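Threonine--tRNA ligase catalytic subunit (Aeropyrum pernix, PDB 3A32) catalyses the ATP-dependent attachment of threonine to tRNA(Thr) as a zinc-binding class II synthetase that probably cannot itself remove mischarged serine. Local coordinates at residues 332-337 with 444-449. Residues are numbered along the deposited sequence; the frame is centred on the assembly and turned at random.
Sequences MPFTLA and AVAEEL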
loop_
_atom_site.group_PDB
_atom_site.type_symbol
_atom_site.label_atom_id
_atom_site.label_comp_id
_atom_site.label_asym_id
_atom_site.label_seq_id
_atom_site.Cartn_x
_atom_site.Cartn_y
_atom_site.Cartn_z
ATOM N N MET A 332 4.344 1.788 -20.515
ATOM C CA MET A 332 3.391 1.688 -19.410
ATOM C C MET A 332 2.153 2.544 -19.678
ATOM O O MET A 332 2.271 3.649 -20.284
ATOM C CB MET A 332 4.039 2.203 -18.105
ATOM C CG MET A 332 5.323 1.436 -17.660
ATOM S SD MET A 332 4.989 -0.330 -17.464
ATOM C CE MET A 332 3.967 -0.298 -15.960
ATOM N N PRO A 333 0.980 2.088 -19.166
ATOM C CA PRO A 333 -0.212 2.949 -19.197
ATOM C C PRO A 333 0.039 4.191 -18.335
ATOM O O PRO A 333 0.793 4.093 -17.355
ATOM C CB PRO A 333 -1.320 2.093 -18.561
ATOM C CG PRO A 333 -0.645 0.861 -17.988
ATOM C CD PRO A 333 0.760 0.792 -18.476
ATOM N N PHE A 334 -0.596 5.324 -18.682
ATOM C CA PHE A 334 -0.335 6.601 -18.052
ATOM C C PHE A 334 -0.270 6.537 -16.517
ATOM O O PHE A 334 0.624 7.137 -15.918
ATOM C CB PHE A 334 -1.348 7.659 -18.508
ATOM C CG PHE A 334 -1.166 9.001 -17.866
ATOM C CD1 PHE A 334 -0.387 9.980 -18.477
ATOM C CD2 PHE A 334 -1.841 9.315 -16.689
ATOM C CE1 PHE A 334 -0.243 11.259 -17.905
ATOM C CE2 PHE A 334 -1.695 10.572 -16.100
ATOM C CZ PHE A 334 -0.887 11.557 -16.709
ATOM N N THR A 335 -1.228 5.833 -15.894
ATOM C CA THR A 335 -1.334 5.842 -14.438
ATOM C C THR A 335 -0.109 5.169 -13.739
ATOM O O THR A 335 0.259 5.512 -12.603
ATOM C CB THR A 335 -2.700 5.245 -13.964
ATOM O OG1 THR A 335 -3.785 6.080 -14.444
ATOM C CG2 THR A 335 -2.798 5.253 -12.465
ATOM N N LEU A 336 0.530 4.263 -14.471
ATOM C CA LEU A 336 1.629 3.433 -14.012
ATOM C C LEU A 336 3.020 3.776 -14.588
ATOM O O LEU A 336 3.992 3.052 -14.352
ATOM C CB LEU A 336 1.282 1.976 -14.325
ATOM C CG LEU A 336 0.013 1.429 -13.637
ATOM C CD1 LEU A 336 -0.086 -0.049 -14.011
ATOM C CD2 LEU A 336 -0.033 1.659 -12.061
ATOM N N ALA A 337 3.127 4.872 -15.332
ATOM C CA ALA A 337 4.357 5.242 -16.008
ATOM C C ALA A 337 5.265 5.920 -14.975
ATOM O O ALA A 337 4.854 6.886 -14.303
ATOM C CB ALA A 337 4.042 6.209 -17.184
ATOM N N ALA A 444 -6.194 18.111 -18.095
ATOM C CA ALA A 444 -7.380 17.527 -18.781
ATOM C C ALA A 444 -7.058 16.326 -19.680
ATOM O O ALA A 444 -7.838 15.367 -19.744
ATOM C CB ALA A 444 -8.149 18.631 -19.623
ATOM N N VAL A 445 -5.955 16.402 -20.422
ATOM C CA VAL A 445 -5.501 15.291 -21.247
ATOM C C VAL A 445 -5.197 14.077 -20.345
ATOM O O VAL A 445 -5.567 12.943 -20.679
ATOM C CB VAL A 445 -4.248 15.687 -22.062
ATOM C CG1 VAL A 445 -3.472 14.465 -22.522
ATOM C CG2 VAL A 445 -4.620 16.614 -23.268
ATOM N N ALA A 446 -4.555 14.330 -19.194
ATOM C CA ALA A 446 -4.217 13.301 -18.224
ATOM C C ALA A 446 -5.442 12.634 -17.611
ATOM O O ALA A 446 -5.444 11.434 -17.409
ATOM C CB ALA A 446 -3.326 13.874 -17.112
ATOM N N GLU A 447 -6.466 13.421 -17.299
ATOM C CA GLU A 447 -7.685 12.927 -16.739
ATOM C C GLU A 447 -8.418 12.003 -17.708
ATOM O O GLU A 447 -9.023 11.016 -17.281
ATOM C CB GLU A 447 -8.539 14.105 -16.227
ATOM C CG GLU A 447 -7.640 14.922 -15.242
ATOM C CD GLU A 447 -8.317 15.996 -14.372
ATOM O OE1 GLU A 447 -9.403 16.525 -14.774
ATOM O OE2 GLU A 447 -7.722 16.315 -13.280
ATOM N N GLU A 448 -8.371 12.332 -18.997
ATOM C CA GLU A 448 -8.879 11.449 -20.049
ATOM C C GLU A 448 -8.067 10.135 -20.058
ATOM O O GLU A 448 -8.626 9.050 -20.093
ATOM C CB GLU A 448 -8.835 12.151 -21.434
ATOM C CG GLU A 448 -9.706 11.470 -22.538
ATOM C CD GLU A 448 -11.195 11.301 -22.105
ATOM O OE1 GLU A 448 -11.814 12.332 -21.666
ATOM O OE2 GLU A 448 -11.735 10.151 -22.175
ATOM N N LEU A 449 -6.751 10.231 -19.954
ATOM C CA LEU A 449 -5.932 8.999 -19.882
ATOM C C LEU A 449 -6.162 8.200 -18.578
ATOM O O LEU A 449 -5.902 6.996 -18.546
ATOM C CB LEU A 449 -4.430 9.302 -20.092
ATOM C CG LEU A 449 -4.039 10.057 -21.365
ATOM C CD1 LEU A 449 -2.530 10.448 -21.368
ATOM C CD2 LEU A 449 -4.400 9.240 -22.616
HETATM O O HOH W 1 -3.616 4.998 -17.035
#
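A single water links the backbones of Thr-335 and Leu-449: it accepts the amide hydrogen of Thr-335 N at 2.8 Å and donates to Leu-449 O at 3.4 Å, the second bond being weak. The bridge is thus firm on the loop side and slack on the helix side, and no direct hydrogen bond joins 332-337 to 444-449. What remains is apolar and runs through Phe-334. The Phe-334 CB is directed at the helix, and with chi1 at 178° the ring extends away from the backbone N so that its far end reaches Ala-446. There CZ meets Ala-446 CB at 3.4 Å, while CD1 meets Leu-449 CD1 at 3.6 Å; both methyls approach the ring obliquely. At the root of the side chain, Phe-334 CB and Leu-449 CB are 3.8 Å apart, and the two side chains cross at about a right angle. Ala-446 and Leu-449, three positions apart on helix 435-457, therefore receive the far end and the near part of one aromatic. In the fold, the contact sets the loop between helix 317-327 of the catalytic region and strand 341-347 against a helix of the C-terminal anticodon-binding domain, away from the zinc site. Val-399, on a neighbouring strand of that domain, touches both Phe-334 and Leu-449, consistent with the ring being buried. An alanine in place of Phe-334 would remove the ring and is likely to deprive the Ala-446 and Leu-449 methyls of their aromatic neighbour from the loop and open a gap there. The loop has its own support: residues 334-336 form a short 3-10 turn, with Leu-336 N bonded to Pro-333 O at 2.9 Å, and Arg-373 NH2 donates to the carbonyl oxygens of both Thr-335 and Ala-337.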